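PDB 4KP2: methanogen homoaconitase large subunit from Methanocaldococcus jannaschii, which forms the large, [4Fe-4S]-binding subunit of a hydro-lyase that interconverts (R)-homocitrate and homoisocitrate through cis-homoaconitate. Local coordinates for residues 119-131 against 248-260. Sequence-based numbering, arbitrary orientation.
Sequences CHQILAENYVLPN and TYDYLKKERGLSD
The guanidinium of Arg-256 lies between the backbone of Asn-126 and Tyr-127 on one face, with Tyr-127 N 3.3 Å from the plane over its centre, and Leu-252 CD2 of its own segment on the other. At its edge lie Ala-124 O and the Val-128–Leu-129 peptide. The ring of Tyr-251 takes Ala-124 O at its own edge, in plane and 3.1 Å from CE2, and carries Glu-255 CG over one face near the rim.

Arg-256 reaches this slot with its chain extended from CG to NE (chi2 173°), sliding along Asn-126. NH1 then donates a nearly straight bond to Ala-124 O (3.1 Å), coming from above the carbonyl plane, and a more bent one to Val-128 O; NH2 adds a weak bond to Val-128 O. Ala-124 O also receives a weak bond from Tyr-251 OH. A carbonyl of helix 119-126 and one of the loop that follows are thus tied to one side chain, and a leucine in its place would probably leave Val-128 O without these donors and the loop freer to shift.

Beside this, Leu-252 CD1 packs against Pro-130 CD at 4.0 Å. Glu-125 is held by Gln-121 and by Ser-355, and Glu-255 pairs with Lys-357. Gln-121 lies about 6 Å, side chain to side chain, from Cys-323, a predicted [4Fe-4S] ligand, so the contact joins a helix near the probable cluster site to helix 246-254 of this aconitase-family fold.

The axes of 119-126 and 248-254 are nearly perpendicular (93°), 10.0 Å apart at closest approach. Leu-123 and Val-128 pack on strand 49-53 of a parallel sheet; Tyr-251 touches helix 222-230, and Tyr-249 helix 260-267.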
loop_
_atom_site.group_PDB
_atom_site.type_symbol
_atom_site.label_atom_id
_atom_site.label_comp_id
_atom_site.label_asym_id
_atom_site.label_seq_id
_atom_site.Cartn_x
_atom_site.Cartn_y
_atom_site.Cartn_z
ATOM N N CYS A 119 7.469 -9.967 -9.881
ATOM C CA CYS A 119 7.556 -11.090 -10.808
ATOM C C CYS A 119 8.956 -11.695 -10.886
ATOM O O CYS A 119 9.114 -12.915 -10.860
ATOM C CB CYS A 119 7.107 -10.653 -12.202
ATOM S SG CYS A 119 8.085 -9.302 -12.907
ATOM N N HIS A 120 9.966 -10.839 -10.984
ATOM C CA HIS A 120 11.343 -11.304 -11.087
ATOM C C HIS A 120 11.837 -11.895 -9.772
ATOM O O HIS A 120 12.622 -12.842 -9.765
ATOM C CB HIS A 120 12.262 -10.165 -11.528
ATOM C CG HIS A 120 11.938 -9.622 -12.886
ATOM N ND1 HIS A 120 11.502 -10.420 -13.918
ATOM C CD2 HIS A 120 11.981 -8.360 -13.373
ATOM C CE1 HIS A 120 11.291 -9.673 -14.990
ATOM N NE2 HIS A 120 11.575 -8.421 -14.685
ATOM N N GLN A 121 11.376 -11.330 -8.661
ATOM C CA GLN A 121 11.766 -11.816 -7.344
ATOM C C GLN A 121 11.166 -13.193 -7.074
ATOM O O GLN A 121 11.840 -14.079 -6.551
ATOM C CB GLN A 121 11.342 -10.829 -6.257
ATOM C CG GLN A 121 11.798 -11.217 -4.860
ATOM C CD GLN A 121 13.308 -11.226 -4.717
ATOM O OE1 GLN A 121 14.015 -10.487 -5.404
ATOM N NE2 GLN A 121 13.812 -12.067 -3.820
ATOM N N ILE A 122 9.897 -13.359 -7.431
ATOM C CA ILE A 122 9.220 -14.645 -7.300
ATOM C C ILE A 122 9.900 -15.689 -8.177
ATOM O O ILE A 122 10.119 -16.828 -7.759
ATOM C CB ILE A 122 7.735 -14.540 -7.700
ATOM C CG1 ILE A 122 6.975 -13.664 -6.704
ATOM C CG2 ILE A 122 7.096 -15.919 -7.779
ATOM C CD1 ILE A 122 5.513 -13.489 -7.042
ATOM N N LEU A 123 10.244 -15.281 -9.394
ATOM C CA LEU A 123 10.882 -16.166 -10.360
ATOM C C LEU A 123 12.242 -16.635 -9.852
ATOM O O LEU A 123 12.660 -17.763 -10.113
ATOM C CB LEU A 123 11.040 -15.449 -11.702
ATOM C CG LEU A 123 10.672 -16.230 -12.962
ATOM C CD1 LEU A 123 9.246 -16.741 -12.864
ATOM C CD2 LEU A 123 10.840 -15.354 -14.193
ATOM N N ALA A 124 12.926 -15.761 -9.122
ATOM C CA ALA A 124 14.236 -16.080 -8.568
ATOM C C ALA A 124 14.113 -16.921 -7.304
ATOM O O ALA A 124 15.049 -17.623 -6.920
ATOM C CB ALA A 124 15.012 -14.805 -8.281
ATOM N N GLU A 125 12.954 -16.848 -6.661
ATOM C CA GLU A 125 12.750 -17.525 -5.386
ATOM C C GLU A 125 12.280 -18.969 -5.516
ATOM O O GLU A 125 12.337 -19.722 -4.547
ATOM C CB GLU A 125 11.755 -16.752 -4.517
ATOM C CG GLU A 125 12.344 -15.552 -3.805
ATOM C CD GLU A 125 11.326 -14.843 -2.935
ATOM O OE1 GLU A 125 10.175 -15.324 -2.850
ATOM O OE2 GLU A 125 11.675 -13.804 -2.336
ATOM N N ASN A 126 11.816 -19.360 -6.701
ATOM C CA ASN A 126 11.202 -20.678 -6.839
ATOM C C ASN A 126 11.140 -21.249 -8.257
ATOM O O ASN A 126 10.434 -22.228 -8.497
ATOM C CB ASN A 126 9.795 -20.656 -6.230
ATOM C CG ASN A 126 9.371 -22.007 -5.686
ATOM O OD1 ASN A 126 8.672 -22.767 -6.356
ATOM N ND2 ASN A 126 9.792 -22.312 -4.465
ATOM N N TYR A 127 11.873 -20.661 -9.197
ATOM C CA TYR A 127 11.784 -21.122 -10.582
ATOM C C TYR A 127 13.107 -21.181 -11.346
ATOM O O TYR A 127 13.516 -22.251 -11.800
ATOM C CB TYR A 127 10.767 -20.284 -11.362
ATOM C CG TYR A 127 9.350 -20.415 -10.854
ATOM C CD1 TYR A 127 8.601 -21.553 -11.120
ATOM C CD2 TYR A 127 8.761 -19.402 -10.110
ATOM C CE1 TYR A 127 7.305 -21.679 -10.659
ATOM C CE2 TYR A 127 7.465 -19.519 -9.645
ATOM C CZ TYR A 127 6.743 -20.661 -9.922
ATOM O OH TYR A 127 5.451 -20.785 -9.462
ATOM N N VAL A 128 13.763 -20.035 -11.494
ATOM C CA VAL A 128 14.939 -19.920 -12.359
ATOM C C VAL A 128 16.111 -20.823 -11.972
ATOM O O VAL A 128 16.733 -20.643 -10.925
ATOM C CB VAL A 128 15.443 -18.466 -12.437
ATOM C CG1 VAL A 128 16.685 -18.387 -13.308
ATOM C CG2 VAL A 128 14.352 -17.555 -12.975
ATOM N N LEU A 129 16.409 -21.786 -12.839
ATOM C CA LEU A 129 17.568 -22.654 -12.667
ATOM C C LEU A 129 18.667 -22.248 -13.642
ATOM O O LEU A 129 18.383 -21.651 -14.678
ATOM C CB LEU A 129 17.182 -24.117 -12.898
ATOM C CG LEU A 129 16.361 -24.801 -11.807
ATOM C CD1 LEU A 129 16.030 -26.229 -12.214
ATOM C CD2 LEU A 129 17.112 -24.780 -10.489
ATOM N N PRO A 130 19.931 -22.556 -13.305
ATOM C CA PRO A 130 21.058 -22.265 -14.197
ATOM C C PRO A 130 20.907 -22.919 -15.569
ATOM O O PRO A 130 20.174 -23.898 -15.708
ATOM C CB PRO A 130 22.251 -22.869 -13.454
ATOM C CG PRO A 130 21.866 -22.789 -12.022
ATOM C CD PRO A 130 20.386 -23.049 -11.993
ATOM N N ASN A 131 21.591 -22.359 -16.565
ATOM C CA ASN A 131 21.587 -22.865 -17.941
ATOM C C ASN A 131 20.238 -22.770 -18.660
ATOM O O ASN A 131 20.111 -23.193 -19.810
ATOM C CB ASN A 131 22.127 -24.299 -18.007
ATOM C CG ASN A 131 23.487 -24.440 -17.358
ATOM O OD1 ASN A 131 24.252 -23.480 -17.274
ATOM N ND2 ASN A 131 23.795 -25.644 -16.890
ATOM N N THR A 248 25.656 -19.607 -5.862
ATOM C CA THR A 248 24.398 -19.724 -6.586
ATOM C C THR A 248 23.606 -20.937 -6.105
ATOM O O THR A 248 22.387 -20.870 -5.948
ATOM C CB THR A 248 24.630 -19.836 -8.107
ATOM O OG1 THR A 248 25.419 -18.728 -8.557
ATOM C CG2 THR A 248 23.305 -19.845 -8.854
ATOM N N TYR A 249 24.306 -22.042 -5.865
ATOM C CA TYR A 249 23.658 -23.267 -5.406
ATOM C C TYR A 249 23.161 -23.138 -3.968
ATOM O O TYR A 249 22.139 -23.721 -3.604
ATOM C CB TYR A 249 24.604 -24.462 -5.530
ATOM C CG TYR A 249 25.116 -24.703 -6.932
ATOM C CD1 TYR A 249 24.238 -24.942 -7.981
ATOM C CD2 TYR A 249 26.477 -24.708 -7.203
ATOM C CE1 TYR A 249 24.702 -25.165 -9.264
ATOM C CE2 TYR A 249 26.951 -24.930 -8.481
ATOM C CZ TYR A 249 26.061 -25.159 -9.508
ATOM O OH TYR A 249 26.529 -25.383 -10.782
ATOM N N ASP A 250 23.887 -22.375 -3.155
ATOM C CA ASP A 250 23.509 -22.165 -1.761
ATOM C C ASP A 250 22.192 -21.405 -1.661
ATOM O O ASP A 250 21.398 -21.636 -0.748
ATOM C CB ASP A 250 24.609 -21.414 -1.009
ATOM C CG ASP A 250 25.876 -22.232 -0.859
ATOM O OD1 ASP A 250 25.782 -23.477 -0.822
ATOM O OD2 ASP A 250 26.968 -21.631 -0.774
ATOM N N TYR A 251 21.968 -20.495 -2.604
ATOM C CA TYR A 251 20.734 -19.725 -2.656
ATOM C C TYR A 251 19.560 -20.615 -3.043
ATOM O O TYR A 251 18.430 -20.396 -2.605
ATOM C CB TYR A 251 20.875 -18.576 -3.655
ATOM C CG TYR A 251 19.610 -17.774 -3.866
ATOM C CD1 TYR A 251 19.242 -16.772 -2.978
ATOM C CD2 TYR A 251 18.789 -18.012 -4.964
ATOM C CE1 TYR A 251 18.088 -16.036 -3.171
ATOM C CE2 TYR A 251 17.636 -17.282 -5.163
ATOM C CZ TYR A 251 17.289 -16.295 -4.265
ATOM O OH TYR A 251 16.140 -15.566 -4.464
ATOM N N LEU A 252 19.836 -21.622 -3.866
ATOM C CA LEU A 252 18.802 -22.544 -4.316
ATOM C C LEU A 252 18.463 -23.558 -3.229
ATOM O O LEU A 252 17.498 -24.313 -3.352
ATOM C CB LEU A 252 19.237 -23.256 -5.598
ATOM C CG LEU A 252 19.564 -22.340 -6.781
ATOM C CD1 LEU A 252 19.959 -23.154 -8.001
ATOM C CD2 LEU A 252 18.385 -21.435 -7.094
ATOM N N LYS A 253 19.262 -23.571 -2.167
ATOM C CA LYS A 253 18.996 -24.435 -1.024
ATOM C C LYS A 253 18.129 -23.717 -0.000
ATOM O O LYS A 253 17.212 -24.302 0.579
ATOM C CB LYS A 253 20.303 -24.875 -0.363
ATOM C CG LYS A 253 21.162 -25.783 -1.216
ATOM C CD LYS A 253 22.249 -26.438 -0.384
ATOM C CE LYS A 253 23.095 -25.399 0.333
ATOM N NZ LYS A 253 24.114 -26.031 1.218
ATOM N N LYS A 254 18.429 -22.443 0.217
ATOM C CA LYS A 254 17.739 -21.637 1.214
ATOM C C LYS A 254 16.311 -21.292 0.789
ATOM O O LYS A 254 15.419 -21.154 1.628
ATOM C CB LYS A 254 18.551 -20.366 1.489
ATOM C CG LYS A 254 17.794 -19.231 2.148
ATOM C CD LYS A 254 18.731 -18.080 2.471
ATOM C CE LYS A 254 17.969 -16.783 2.684
ATOM N NZ LYS A 254 17.342 -16.303 1.420
ATOM N N GLU A 255 16.091 -21.186 -0.519
ATOM C CA GLU A 255 14.814 -20.712 -1.042
ATOM C C GLU A 255 13.829 -21.819 -1.425
ATOM O O GLU A 255 12.743 -21.919 -0.851
ATOM C CB GLU A 255 15.045 -19.783 -2.238
ATOM C CG GLU A 255 15.860 -18.540 -1.913
ATOM C CD GLU A 255 15.114 -17.565 -1.022
ATOM O OE1 GLU A 255 13.867 -17.623 -0.986
ATOM O OE2 GLU A 255 15.773 -16.737 -0.359
ATOM N N ARG A 256 14.207 -22.644 -2.397
ATOM C CA ARG A 256 13.286 -23.612 -2.986
ATOM C C ARG A 256 13.430 -24.996 -2.372
ATOM O O ARG A 256 13.337 -26.003 -3.074
ATOM C CB ARG A 256 13.533 -23.707 -4.490
ATOM C CG ARG A 256 13.921 -22.387 -5.125
ATOM C CD ARG A 256 14.323 -22.556 -6.578
ATOM N NE ARG A 256 14.643 -21.275 -7.197
ATOM C CZ ARG A 256 15.068 -21.137 -8.447
ATOM N NH1 ARG A 256 15.335 -19.930 -8.928
ATOM N NH2 ARG A 256 15.229 -22.205 -9.215
ATOM N N GLY A 257 13.648 -25.052 -1.063
ATOM C CA GLY A 257 13.955 -26.313 -0.418
ATOM C C GLY A 257 15.358 -26.714 -0.826
ATOM O O GLY A 257 16.071 -25.917 -1.435
ATOM N N LEU A 258 15.763 -27.938 -0.510
ATOM C CA LEU A 258 17.123 -28.355 -0.835
ATOM C C LEU A 258 17.359 -29.857 -0.822
ATOM O O LEU A 258 16.528 -30.640 -0.361
ATOM C CB LEU A 258 18.129 -27.691 0.110
ATOM C CG LEU A 258 18.402 -28.359 1.460
ATOM C CD1 LEU A 258 19.615 -27.723 2.120
ATOM C CD2 LEU A 258 17.191 -28.276 2.377
ATOM N N SER A 259 18.524 -30.229 -1.340
ATOM C CA SER A 259 19.045 -31.584 -1.278
ATOM C C SER A 259 20.467 -31.543 -1.815
ATOM O O SER A 259 20.713 -31.007 -2.895
ATOM C CB SER A 259 18.198 -32.545 -2.111
ATOM O OG SER A 259 18.672 -33.876 -1.990
ATOM N N ASP A 260 21.406 -32.102 -1.058
ATOM C CA ASP A 260 22.801 -32.134 -1.482
ATOM C C ASP A 260 22.979 -33.025 -2.706
ATOM O O ASP A 260 24.022 -33.003 -3.360
ATOM C CB ASP A 260 23.699 -32.603 -0.337
ATOM C CG ASP A 260 23.699 -31.640 0.834
ATOM O OD1 ASP A 260 22.695 -30.919 1.008
ATOM O OD2 ASP A 260 24.703 -31.603 1.576
HETATM O O HOH W 1 13.665 -14.049 -1.015
#